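Local coordinates for protein probable starch synthase 4, chloroplastic/amyloplastic (Arabidopsis thaliana, PDB 6GNE) that belongs to the plastid starch synthases, two-domain proteins of the GT-B fold, and holds ADP and a glycan in the cleft between its domains, at residues D267-A272 with Q403-R408; P275-Q280 with E290-A295; G313-L318 with T382-S387; Q340-G345 with R370-Y375. All coordinates share one frame; numbering follows the deposited sequence.

Contact 1. Residues D267-A272 with Q403-R408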
# COMPACT_ATOMS: atom_id res chain seq x y z
N ASP A 267 13.69 -4.93 6.94
CA ASP A 267 14.22 -6.29 7.12
C ASP A 267 13.89 -7.16 5.91
O ASP A 267 14.78 -7.81 5.38
CB ASP A 267 13.71 -6.93 8.42
CG ASP A 267 14.27 -6.26 9.66
OD1 ASP A 267 15.44 -5.85 9.64
OD2 ASP A 267 13.54 -6.14 10.67
N SER A 268 12.62 -7.18 5.48
CA SER A 268 12.22 -7.77 4.18
C SER A 268 12.86 -7.10 2.97
O SER A 268 13.38 -7.78 2.09
CB SER A 268 10.70 -7.70 4.00
OG SER A 268 10.08 -8.76 4.71
N TRP A 269 12.81 -5.78 2.92
CA TRP A 269 13.43 -5.01 1.82
C TRP A 269 14.83 -4.58 2.22
O TRP A 269 15.03 -3.50 2.76
CB TRP A 269 12.53 -3.85 1.43
CG TRP A 269 11.20 -4.32 0.91
CD1 TRP A 269 10.01 -4.34 1.58
CD2 TRP A 269 10.94 -4.85 -0.38
NE1 TRP A 269 9.01 -4.84 0.77
CE2 TRP A 269 9.57 -5.19 -0.43
CE3 TRP A 269 11.74 -5.11 -1.50
CZ2 TRP A 269 8.98 -5.74 -1.56
CZ3 TRP A 269 11.16 -5.66 -2.61
CH2 TRP A 269 9.80 -5.97 -2.64
N ASN A 270 15.80 -5.47 2.01
CA ASN A 270 17.19 -5.23 2.39
C ASN A 270 18.11 -5.93 1.40
O ASN A 270 18.17 -7.16 1.40
CB ASN A 270 17.46 -5.77 3.80
CG ASN A 270 18.88 -5.48 4.30
OD1 ASN A 270 19.75 -4.99 3.57
ND2 ASN A 270 19.11 -5.79 5.54
N PRO A 271 18.85 -5.16 0.58
CA PRO A 271 19.73 -5.80 -0.42
C PRO A 271 20.83 -6.73 0.16
O PRO A 271 21.28 -7.64 -0.52
CB PRO A 271 20.35 -4.60 -1.13
CG PRO A 271 20.33 -3.50 -0.12
CD PRO A 271 19.00 -3.70 0.56
N ALA A 272 21.25 -6.48 1.40
CA ALA A 272 22.29 -7.26 2.06
C ALA A 272 21.87 -8.68 2.40
O ALA A 272 22.74 -9.55 2.52
CB ALA A 272 22.77 -6.55 3.33
N GLN A 403 9.12 3.89 -4.60
CA GLN A 403 10.24 4.83 -4.59
C GLN A 403 11.15 4.64 -3.36
O GLN A 403 12.36 4.85 -3.45
CB GLN A 403 9.75 6.30 -4.67
CG GLN A 403 9.30 6.99 -3.36
CD GLN A 403 7.86 6.69 -2.99
OE1 GLN A 403 7.24 5.74 -3.51
NE2 GLN A 403 7.32 7.50 -2.09
N MET A 404 10.57 4.25 -2.23
CA MET A 404 11.34 3.97 -1.04
C MET A 404 12.13 2.67 -1.21
O MET A 404 13.34 2.62 -0.89
CB MET A 404 10.44 3.88 0.18
CG MET A 404 9.64 5.15 0.45
SD MET A 404 8.69 5.12 1.96
CE MET A 404 7.60 6.50 1.75
N ILE A 405 11.49 1.64 -1.77
CA ILE A 405 12.16 0.37 -2.01
C ILE A 405 13.27 0.60 -3.02
O ILE A 405 14.40 0.13 -2.81
CB ILE A 405 11.20 -0.74 -2.53
CG1 ILE A 405 10.05 -1.01 -1.53
CG2 ILE A 405 11.95 -2.04 -2.81
CD1 ILE A 405 8.92 -1.83 -2.11
N ALA A 406 12.98 1.30 -4.12
CA ALA A 406 14.02 1.58 -5.11
C ALA A 406 15.26 2.22 -4.47
O ALA A 406 16.38 1.74 -4.66
CB ALA A 406 13.48 2.46 -6.22
N MET A 407 15.07 3.28 -3.69
CA MET A 407 16.21 3.94 -3.05
C MET A 407 16.96 3.03 -2.05
O MET A 407 18.18 3.07 -1.93
CB MET A 407 15.75 5.21 -2.35
CG MET A 407 15.42 6.31 -3.33
SD MET A 407 15.12 7.90 -2.56
CE MET A 407 13.47 7.66 -1.92
N ARG A 408 16.21 2.18 -1.37
CA ARG A 408 16.79 1.19 -0.48
C ARG A 408 17.72 0.25 -1.24
O ARG A 408 18.73 -0.15 -0.70
CB ARG A 408 15.66 0.43 0.23
CG ARG A 408 16.05 -0.75 1.12
CD ARG A 408 16.82 -0.29 2.33
NE ARG A 408 16.87 -1.35 3.33
CZ ARG A 408 17.83 -1.54 4.24
NH1 ARG A 408 18.86 -0.73 4.31
NH2 ARG A 408 17.72 -2.54 5.12
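In the C-terminal domain of this GT-B protein, helix 402-408 meets the loop 267-272, with Ile405 and Arg408 set against Trp269, Asn270 and Pro271. Ile405 lies over one face of the Trp269 indole. Its CD1 is 3.9 Å from the centroid of the six-membered ring and 15° off the ring normal, a CH-pi contact. The second branch turns to the rim of the same ring, with Ile405 CG2 3.3 Å from Trp269 CE3. The first torsion sends CG1 and CG2 to different parts of the ring, CG1 anti to the carbonyl carbon and CG2 anti to the backbone N, and CD1 extends from CG1.

Ile405 is part of the ADP pocket and touches the nucleotide. Trp269 backs this pocket residue, and its indole also stacks with His381 of helix 377-386.

One helical turn further on, Arg408 supplies the polar part. Its chain leaves the helix straight and bends at chi2 (67°), which brings the guanidinium to the loop backbone. Arg408 NE donates to Trp269 O at 2.9 Å with an N-H...O angle of 158°, and the oxygen lies close to the guanidinium plane. Arg408 NH2 bonds to the carbonyl of Thr266, so one guanidinium ties down two loop carbonyls. Asn270 crosses it with the amide and guanidinium planes moderately inclined, and Arg408 NH2 is 3.3 Å from Asn270 CG. Asn270 OD1 accepts from Ala272 N at 3.0 Å, forming an Asx turn. Pro271 CD lies over a guanidinium face, 4.2 Å from Arg408 NE.

Contact 2. Residues P275-Q280 with E290-A295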
# COMPACT_ATOMS: atom_id res chain seq x y z
N PRO A 275 16.80 -12.80 0.01
CA PRO A 275 16.98 -14.18 -0.52
C PRO A 275 16.59 -14.31 -2.00
O PRO A 275 17.10 -15.19 -2.66
CB PRO A 275 16.07 -15.03 0.37
CG PRO A 275 15.01 -14.09 0.88
CD PRO A 275 15.64 -12.71 0.94
N PHE A 276 15.72 -13.42 -2.49
CA PHE A 276 15.33 -13.42 -3.92
C PHE A 276 16.43 -12.95 -4.92
O PHE A 276 16.26 -13.12 -6.12
CB PHE A 276 14.11 -12.54 -4.14
CG PHE A 276 12.89 -12.99 -3.40
CD1 PHE A 276 12.19 -14.12 -3.81
CD2 PHE A 276 12.41 -12.26 -2.31
CE1 PHE A 276 11.04 -14.52 -3.12
CE2 PHE A 276 11.26 -12.65 -1.63
CZ PHE A 276 10.57 -13.77 -2.03
N LEU A 277 17.52 -12.37 -4.43
CA LEU A 277 18.57 -11.85 -5.30
C LEU A 277 19.59 -12.89 -5.66
O LEU A 277 19.81 -13.81 -4.91
CB LEU A 277 19.30 -10.66 -4.63
CG LEU A 277 18.55 -9.37 -4.34
CD1 LEU A 277 19.49 -8.24 -3.92
CD2 LEU A 277 17.70 -8.93 -5.52
N LYS A 278 20.25 -12.68 -6.79
CA LYS A 278 21.44 -13.46 -7.13
C LYS A 278 22.61 -13.09 -6.21
O LYS A 278 23.25 -13.98 -5.63
CB LYS A 278 21.85 -13.24 -8.61
CG LYS A 278 22.88 -14.26 -9.12
CD LYS A 278 23.90 -13.69 -10.12
CE LYS A 278 25.26 -14.41 -10.04
NZ LYS A 278 26.38 -13.40 -10.16
N ALA A 279 22.90 -11.79 -6.13
CA ALA A 279 23.98 -11.29 -5.28
C ALA A 279 23.46 -10.22 -4.33
O ALA A 279 22.50 -9.51 -4.61
CB ALA A 279 25.12 -10.75 -6.13
N GLN A 280 24.13 -10.12 -3.20
CA GLN A 280 23.76 -9.24 -2.12
C GLN A 280 24.66 -8.02 -2.23
O GLN A 280 25.71 -8.08 -2.82
CB GLN A 280 23.96 -9.95 -0.74
CG GLN A 280 23.67 -11.47 -0.66
CD GLN A 280 22.20 -11.81 -0.50
OE1 GLN A 280 21.81 -12.39 0.49
NE2 GLN A 280 21.38 -11.42 -1.46
N GLU A 290 25.84 -4.13 -9.65
CA GLU A 290 26.25 -4.46 -11.02
C GLU A 290 26.03 -5.94 -11.38
O GLU A 290 25.60 -6.24 -12.50
CB GLU A 290 27.71 -4.05 -11.32
CG GLU A 290 28.23 -4.41 -12.74
CD GLU A 290 27.31 -3.98 -13.93
OE1 GLU A 290 26.70 -2.88 -13.88
OE2 GLU A 290 27.19 -4.74 -14.94
N GLU A 291 26.31 -6.86 -10.45
CA GLU A 291 26.07 -8.29 -10.68
C GLU A 291 24.58 -8.59 -10.95
O GLU A 291 24.27 -9.41 -11.81
CB GLU A 291 26.63 -9.19 -9.55
CG GLU A 291 28.08 -9.65 -9.76
CD GLU A 291 28.88 -10.03 -8.47
OE1 GLU A 291 28.28 -10.49 -7.45
OE2 GLU A 291 30.13 -9.87 -8.50
N ASN A 292 23.67 -7.92 -10.24
CA ASN A 292 22.21 -8.10 -10.46
C ASN A 292 21.77 -7.47 -11.78
O ASN A 292 20.93 -8.02 -12.50
CB ASN A 292 21.38 -7.53 -9.29
CG ASN A 292 21.37 -8.43 -8.07
OD1 ASN A 292 20.90 -9.58 -8.12
ND2 ASN A 292 21.90 -7.92 -6.95
N LYS A 293 22.35 -6.33 -12.11
CA LYS A 293 22.13 -5.72 -13.41
C LYS A 293 22.49 -6.70 -14.53
O LYS A 293 21.70 -6.91 -15.45
CB LYS A 293 22.89 -4.41 -13.52
CG LYS A 293 22.56 -3.66 -14.80
CD LYS A 293 23.13 -2.26 -14.77
CE LYS A 293 22.93 -1.59 -16.11
NZ LYS A 293 23.37 -0.17 -16.09
N HIS A 294 23.65 -7.34 -14.41
CA HIS A 294 24.07 -8.31 -15.41
C HIS A 294 23.14 -9.56 -15.43
O HIS A 294 22.72 -10.01 -16.49
CB HIS A 294 25.53 -8.69 -15.18
CG HIS A 294 26.09 -9.64 -16.21
ND1 HIS A 294 26.04 -11.01 -16.05
CD2 HIS A 294 26.71 -9.41 -17.39
CE1 HIS A 294 26.64 -11.58 -17.08
NE2 HIS A 294 27.04 -10.64 -17.92
N ALA A 295 22.81 -10.08 -14.26
CA ALA A 295 21.97 -11.26 -14.15
C ALA A 295 20.59 -11.04 -14.80
O ALA A 295 20.11 -11.89 -15.57
CB ALA A 295 21.82 -11.69 -12.69
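The carboxamide of Asn292 points from its helix into the loop 275-280 and uses both of its ends on the backbone of Lys278 and Ala279. Asn292 ND2 donates to Ala279 O at 2.9 Å, and the bond is nearly straight, with an N-H...O angle of 164°. The acceptor lies in the plane of the amide. The donor, in turn, stands above the plane of the Ala279 carbonyl, 35° out of it. On the other end, Asn292 OD1 receives Lys278 N in a weak bond of 3.4 Å. The strong bond, with the weak one at the other end, probably limits rotation of the amide. CG of Asn292 is anti to the carbonyl carbon (chi1 -77°), which turns the group along the helix flank to the loop.

Leu277 crosses Asn292 at about a right angle, with Leu277 CD1 3.9 Å from Asn292 ND2. This gives the amide an apolar neighbour on the loop side. Lys278 reaches over the helix. Its CD passes Ala295 CB at 3.9 Å, and the Lys278 and Glu291 side chains cross at about a right angle. Lys278 NZ and Glu291 OE1 are 4.4 Å apart, beyond a salt bridge, so their attraction is probably modest at this exposed edge. Ala279 CB sits beside the Glu291 carboxylate, 3.4 Å from OE1.

Asn292 and Leu277 both also touch Ala385 of helix 377-386. Beside that helix, the Asn292 amide bonds the main chain of the loop preceding helix 287-300 and so fastens the loop to the helix it leads into.

Contact 3. Residues G313-L318 with T382-S387. With ADP (adenosine-5'-diphosphate), chain F; AC1 (4,6-dideoxy-4-{[(1S,4R,5S,6S)-4,5,6-trihydroxy-3-(hydroxymethyl)cyclohex-2-en-1-yl]amino}-alpha-D-glucopyranose), chain C.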
# COMPACT_ATOMS: atom_id res chain seq x y z
N GLY A 313 13.85 1.10 -14.54
CA GLY A 313 12.83 0.13 -14.11
C GLY A 313 11.54 0.82 -13.71
O GLY A 313 11.51 2.02 -13.37
N CYS A 314 10.45 0.06 -13.81
CA CYS A 314 9.14 0.49 -13.40
C CYS A 314 8.39 -0.75 -12.96
O CYS A 314 8.24 -1.70 -13.74
CB CYS A 314 8.40 1.15 -14.57
SG CYS A 314 6.72 1.67 -14.15
N ILE A 315 7.92 -0.72 -11.70
CA ILE A 315 7.13 -1.80 -11.07
C ILE A 315 5.89 -1.16 -10.49
O ILE A 315 5.98 -0.36 -9.56
CB ILE A 315 7.90 -2.47 -9.92
CG1 ILE A 315 9.13 -3.20 -10.48
CG2 ILE A 315 7.00 -3.45 -9.20
CD1 ILE A 315 10.19 -3.46 -9.44
N THR A 316 4.74 -1.53 -11.01
CA THR A 316 3.52 -0.81 -10.68
C THR A 316 2.28 -1.56 -11.16
O THR A 316 2.35 -2.44 -12.02
CB THR A 316 3.53 0.59 -11.35
OG1 THR A 316 2.44 1.37 -10.86
CG2 THR A 316 3.44 0.48 -12.87
N ARG A 317 1.15 -1.21 -10.57
CA ARG A 317 -0.13 -1.56 -11.13
C ARG A 317 -0.35 -0.53 -12.23
O ARG A 317 -0.01 0.62 -12.06
CB ARG A 317 -1.25 -1.52 -10.07
CG ARG A 317 -1.07 -2.57 -8.96
CD ARG A 317 -1.98 -2.41 -7.74
NE ARG A 317 -2.06 -1.01 -7.29
CZ ARG A 317 -3.05 -0.15 -7.59
NH1 ARG A 317 -4.07 -0.56 -8.33
NH2 ARG A 317 -3.03 1.11 -7.12
N LEU A 318 -0.92 -0.95 -13.34
CA LEU A 318 -1.14 -0.10 -14.48
C LEU A 318 -2.58 0.40 -14.48
O LEU A 318 -3.46 -0.17 -15.12
CB LEU A 318 -0.80 -0.86 -15.75
CG LEU A 318 0.66 -1.27 -15.95
CD1 LEU A 318 0.73 -2.29 -17.07
CD2 LEU A 318 1.55 -0.09 -16.28
N THR A 382 14.54 -8.46 -8.03
CA THR A 382 15.71 -8.36 -8.94
C THR A 382 15.66 -7.09 -9.78
O THR A 382 16.71 -6.55 -10.14
CB THR A 382 15.87 -9.61 -9.85
OG1 THR A 382 14.65 -9.88 -10.55
CG2 THR A 382 16.21 -10.87 -9.04
N ILE A 383 14.46 -6.57 -10.08
CA ILE A 383 14.33 -5.32 -10.85
C ILE A 383 14.75 -4.11 -10.05
O ILE A 383 15.46 -3.26 -10.58
CB ILE A 383 12.93 -5.14 -11.47
CG1 ILE A 383 12.76 -6.11 -12.64
CG2 ILE A 383 12.74 -3.72 -11.97
CD1 ILE A 383 11.34 -6.24 -13.14
N TYR A 384 14.31 -4.02 -8.80
CA TYR A 384 14.79 -2.94 -7.91
C TYR A 384 16.33 -3.02 -7.82
O TYR A 384 17.01 -2.01 -7.99
CB TYR A 384 14.20 -3.05 -6.50
CG TYR A 384 12.72 -2.72 -6.35
CD1 TYR A 384 12.23 -1.44 -6.64
CD2 TYR A 384 11.82 -3.67 -5.86
CE1 TYR A 384 10.88 -1.12 -6.49
CE2 TYR A 384 10.45 -3.37 -5.71
CZ TYR A 384 9.98 -2.09 -6.01
OH TYR A 384 8.64 -1.81 -5.84
N ALA A 385 16.87 -4.20 -7.57
CA ALA A 385 18.31 -4.37 -7.45
C ALA A 385 19.07 -3.98 -8.71
O ALA A 385 20.06 -3.25 -8.63
CB ALA A 385 18.63 -5.82 -7.11
N ALA A 386 18.62 -4.48 -9.86
CA ALA A 386 19.32 -4.27 -11.12
C ALA A 386 19.26 -2.83 -11.66
O ALA A 386 20.20 -2.38 -12.31
CB ALA A 386 18.80 -5.23 -12.19
N SER A 387 18.18 -2.13 -11.40
CA SER A 387 17.91 -0.87 -12.09
C SER A 387 18.78 0.27 -11.55
O SER A 387 19.11 0.29 -10.37
CB SER A 387 16.41 -0.52 -12.01
OG SER A 387 16.02 -0.28 -10.68
PB ADP F . -0.14 0.88 -4.72
O1B ADP F . -0.55 0.65 -3.29
O2B ADP F . -0.03 -0.33 -5.59
O3B ADP F . -1.00 1.95 -5.36
PA ADP F . 2.43 1.32 -3.49
O1A ADP F . 3.70 1.92 -4.01
O2A ADP F . 1.94 1.90 -2.19
O3A ADP F . 1.35 1.47 -4.67
O5' ADP F . 2.58 -0.27 -3.27
C5' ADP F . 2.96 -1.15 -4.33
C4' ADP F . 3.55 -2.49 -3.86
O4' ADP F . 3.16 -3.54 -4.76
C3' ADP F . 5.06 -2.52 -3.89
O3' ADP F . 5.51 -3.48 -2.94
C2' ADP F . 5.38 -3.03 -5.27
O2' ADP F . 6.66 -3.63 -5.36
C1' ADP F . 4.30 -4.04 -5.46
N9 ADP F . 3.91 -4.26 -6.87
C8 ADP F . 3.14 -3.47 -7.63
N7 ADP F . 2.97 -4.02 -8.85
C5 ADP F . 3.64 -5.18 -8.89
C6 ADP F . 3.89 -6.26 -9.89
N6 ADP F . 3.36 -6.18 -11.14
N1 ADP F . 4.66 -7.31 -9.50
C2 ADP F . 5.20 -7.36 -8.25
N3 ADP F . 5.01 -6.41 -7.32
C4 ADP F . 4.26 -5.32 -7.58
C1 AC1 C . -6.56 -1.09 -2.53
O2 AC1 C . -7.72 0.37 -0.97
C2 AC1 C . -6.41 -0.03 -1.42
C4A AC1 C . -0.23 3.92 -0.79
C3 AC1 C . -5.55 1.15 -1.89
O3 AC1 C . -5.43 2.04 -0.77
C4 AC1 C . -4.20 0.65 -2.39
N4A AC1 C . -3.25 1.71 -2.79
C5 AC1 C . -4.50 -0.32 -3.53
O5 AC1 C . -5.27 -1.42 -3.04
C6 AC1 C . -3.26 -0.93 -4.16
C1B AC1 C . -2.73 2.74 -1.88
C2B AC1 C . -2.00 3.91 -2.60
O2B AC1 C . -2.18 3.91 -4.02
C3B AC1 C . -0.52 4.03 -2.28
O3B AC1 C . -0.12 5.34 -2.65
O4 AC1 C . 1.18 3.94 -0.58
C5B AC1 C . -0.86 2.70 -0.19
C7B AC1 C . -1.95 2.14 -0.72
C6B AC1 C . -0.29 2.11 1.08
O6B AC1 C . -0.40 3.05 2.17
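Strand 313-317 and helix 382-386 run roughly antiparallel, with 150° between their N-to-C directions and their axes 8.6 Å apart at closest approach, and Ile315 fills the space between them against Ile383 and Tyr384. Ile315 CD1 stands over the centre of the Tyr384 ring, 3.6 Å from the centroid and 8° off the normal, a CH-pi contact. The same methyl group meets Ile383 CG2 at 3.6 Å. Nearer the start of the strand, the backbone of Gly313 packs on Ser387 CB.

Ile315 branches in two directions. CG1 is anti to the carbonyl carbon (chi1 -65°). This branch, ending in CD1, goes to the helix, while Ile315 CG2 reaches the adenine, 3.7 Å from ADP C4. At the edge of its ring, Tyr384 OH shares a hydrogen bond of 2.7 Å with ADP O2', in which either hydroxyl may be the donor. Arg317 points to the other end of the nucleotide. Its NE bonds to ADP O2B at 2.7 Å and its NH2 to ADP O3B at 2.8 Å. AC1 C6 lies over one face of that guanidinium.

The paired bonds set the guanidinium edge-on to the beta-phosphate and probably help to offset its negative charge. Strand and helix thus hold base, ribose and phosphate together, with an apolar contact behind the polar ones.

Contact 4. Residues Q340-G345 with R370-Y375. With ADP (adenosine-5'-diphosphate), chain F.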
# COMPACT_ATOMS: atom_id res chain seq x y z
N GLN A 340 18.04 1.41 -21.43
CA GLN A 340 17.18 0.23 -21.46
C GLN A 340 16.04 0.39 -20.47
O GLN A 340 16.12 1.20 -19.55
CB GLN A 340 17.98 -1.01 -21.11
CG GLN A 340 19.22 -1.23 -21.99
CD GLN A 340 20.05 -2.44 -21.57
OE1 GLN A 340 20.33 -2.62 -20.40
NE2 GLN A 340 20.45 -3.25 -22.54
N PHE A 341 14.96 -0.35 -20.68
CA PHE A 341 13.75 -0.23 -19.89
C PHE A 341 13.12 -1.61 -19.58
O PHE A 341 12.86 -2.41 -20.50
CB PHE A 341 12.74 0.63 -20.65
CG PHE A 341 11.66 1.20 -19.79
CD1 PHE A 341 10.59 0.42 -19.37
CD2 PHE A 341 11.72 2.50 -19.38
CE1 PHE A 341 9.61 0.94 -18.55
CE2 PHE A 341 10.74 3.04 -18.56
CZ PHE A 341 9.69 2.26 -18.13
N VAL A 342 12.84 -1.86 -18.31
CA VAL A 342 12.15 -3.05 -17.85
C VAL A 342 10.89 -2.65 -17.10
O VAL A 342 10.99 -1.98 -16.08
CB VAL A 342 13.03 -3.88 -16.90
CG1 VAL A 342 12.27 -5.09 -16.40
CG2 VAL A 342 14.23 -4.41 -17.65
N LEU A 343 9.74 -3.08 -17.60
CA LEU A 343 8.46 -2.83 -16.95
C LEU A 343 7.96 -4.14 -16.36
O LEU A 343 7.93 -5.18 -17.04
CB LEU A 343 7.41 -2.29 -17.92
CG LEU A 343 5.98 -2.09 -17.41
CD1 LEU A 343 5.95 -1.08 -16.26
CD2 LEU A 343 5.09 -1.59 -18.50
N LEU A 344 7.57 -4.08 -15.09
CA LEU A 344 6.82 -5.15 -14.46
C LEU A 344 5.52 -4.55 -13.96
O LEU A 344 5.53 -3.74 -13.05
CB LEU A 344 7.63 -5.74 -13.32
CG LEU A 344 6.96 -6.83 -12.49
CD1 LEU A 344 6.55 -7.96 -13.40
CD2 LEU A 344 7.96 -7.29 -11.43
N GLY A 345 4.41 -4.92 -14.57
CA GLY A 345 3.12 -4.40 -14.12
C GLY A 345 1.97 -5.07 -14.82
O GLY A 345 2.13 -5.56 -15.93
N ARG A 370 12.10 -4.65 -22.30
CA ARG A 370 11.26 -5.82 -22.00
C ARG A 370 10.13 -5.44 -21.09
O ARG A 370 10.34 -4.72 -20.13
CB ARG A 370 12.08 -6.95 -21.39
CG ARG A 370 11.36 -8.30 -21.41
CD ARG A 370 11.39 -9.04 -22.75
NE ARG A 370 12.75 -9.42 -23.15
CZ ARG A 370 13.48 -8.82 -24.12
NH1 ARG A 370 12.99 -7.78 -24.81
NH2 ARG A 370 14.73 -9.24 -24.39
N LEU A 371 8.94 -5.92 -21.41
CA LEU A 371 7.72 -5.66 -20.65
C LEU A 371 7.23 -6.97 -20.09
O LEU A 371 7.07 -7.93 -20.83
CB LEU A 371 6.64 -5.05 -21.55
CG LEU A 371 6.69 -3.54 -21.71
CD1 LEU A 371 8.00 -3.10 -22.32
CD2 LEU A 371 5.55 -3.06 -22.58
N LEU A 372 6.99 -7.00 -18.79
CA LEU A 372 6.57 -8.22 -18.10
C LEU A 372 5.18 -7.96 -17.49
O LEU A 372 5.04 -7.41 -16.41
CB LEU A 372 7.61 -8.58 -17.05
CG LEU A 372 8.97 -8.93 -17.69
CD1 LEU A 372 10.10 -8.73 -16.68
CD2 LEU A 372 8.97 -10.33 -18.28
N LEU A 373 4.16 -8.28 -18.28
CA LEU A 373 2.79 -7.90 -17.95
C LEU A 373 2.15 -8.89 -17.01
O LEU A 373 1.37 -9.73 -17.43
CB LEU A 373 1.98 -7.69 -19.23
CG LEU A 373 2.58 -6.62 -20.17
CD1 LEU A 373 1.63 -6.38 -21.35
CD2 LEU A 373 2.93 -5.33 -19.46
N LYS A 374 2.52 -8.80 -15.74
CA LYS A 374 2.10 -9.74 -14.71
C LYS A 374 2.51 -9.24 -13.31
O LYS A 374 3.35 -8.37 -13.19
CB LYS A 374 2.72 -11.13 -14.95
CG LYS A 374 4.25 -11.14 -14.87
CD LYS A 374 4.85 -12.45 -15.34
CE LYS A 374 6.31 -12.50 -14.91
NZ LYS A 374 6.92 -13.76 -15.37
N TYR A 375 1.89 -9.82 -12.28
CA TYR A 375 2.30 -9.65 -10.88
C TYR A 375 3.38 -10.70 -10.63
O TYR A 375 3.13 -11.84 -10.89
CB TYR A 375 1.11 -9.85 -9.90
CG TYR A 375 1.53 -9.50 -8.51
CD1 TYR A 375 1.55 -8.15 -8.10
CD2 TYR A 375 2.01 -10.48 -7.62
CE1 TYR A 375 2.01 -7.78 -6.84
CE2 TYR A 375 2.49 -10.12 -6.37
CZ TYR A 375 2.48 -8.76 -5.98
OH TYR A 375 2.94 -8.39 -4.73
PB ADP F . -0.14 0.88 -4.72
O1B ADP F . -0.55 0.65 -3.29
O2B ADP F . -0.03 -0.33 -5.59
O3B ADP F . -1.00 1.95 -5.36
PA ADP F . 2.43 1.32 -3.49
O1A ADP F . 3.70 1.92 -4.01
O2A ADP F . 1.94 1.90 -2.19
O3A ADP F . 1.35 1.47 -4.67
O5' ADP F . 2.58 -0.27 -3.27
C5' ADP F . 2.96 -1.15 -4.33
C4' ADP F . 3.55 -2.49 -3.86
O4' ADP F . 3.16 -3.54 -4.76
C3' ADP F . 5.06 -2.52 -3.89
O3' ADP F . 5.51 -3.48 -2.94
C2' ADP F . 5.38 -3.03 -5.27
O2' ADP F . 6.66 -3.63 -5.36
C1' ADP F . 4.30 -4.04 -5.46
N9 ADP F . 3.91 -4.26 -6.87
C8 ADP F . 3.14 -3.47 -7.63
N7 ADP F . 2.97 -4.02 -8.85
C5 ADP F . 3.64 -5.18 -8.89
C6 ADP F . 3.89 -6.26 -9.89
N6 ADP F . 3.36 -6.18 -11.14
N1 ADP F . 4.66 -7.31 -9.50
C2 ADP F . 5.20 -7.36 -8.25
N3 ADP F . 5.01 -6.41 -7.32
C4 ADP F . 4.26 -5.32 -7.58
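Leu372 O is gripped by two backbone N-H groups: Gly345 N bonds to it across the strands at 3.2 Å, and Lys374 N makes a weak bond of 3.0 Å. The second closes an inverse gamma turn centred on Leu373, just after the last bridge, Leu344 with Leu372. The strands 340-345 and 370-372 are parallel, their axes 9° apart. Leu372 N donates to Leu343 O at 2.7 Å. Further back, Arg370 N bonds to Phe341 O, and Leu343 N to Arg370 O.

Leu343 and Leu371 share one face of the sheet and cross there, with Leu343 CB 4.1 Å from Leu371 CG. Helix 350-362, the connection of this beta-alpha-beta unit, packs on that face. Val342, Leu344 and Leu372 line the other, where helix 377-386 lies. Leu344 CD1 meets Leu372 CB at 3.9 Å. CG of Leu344 is anti to the backbone N (chi1 177°), and Leu344 CG comes 3.8 Å from ADP N1.

The turn carries Lys374 and Tyr375 from the end of the strand to the nucleotide. ADP N6 donates to Lys374 O at 3.0 Å, with an N-H...O angle of 165°. Tyr375 sets a ring face against the adenine, ADP C2 lying above the ring and offset toward its rim.

A main-chain acceptor thus reads the exocyclic amino group, while Leu344 and Tyr375 offer the base apolar and aromatic surface. Such a setting would suit adenine, whose amino group can donate to the Lys374 carbonyl.

How the contacts relate
All four contacts lie in the C-terminal domain. Contacts 3 and 4 are closest, with centres about 8 Å apart. Their strands 311-317 and 340-346 are neighbours in one parallel sheet, and both contacts touch ADP. Helix 377-386 follows strand 369-372 of contact 4 and enters contact 3. Contact 1 is about 12 Å from contact 3, centre to centre, and meets it where Ile405 packs on Tyr384. The centre of contact 2 lies about 14 Å from those of contacts 1 and 3. Along the chain, contact 1 encloses the others: contact 2 closes, then contact 3 opens, with contact 4 nested inside it. Contacts 1, 3 and 4 bring distant residues to the nucleotide pocket; contact 2 packs farther off.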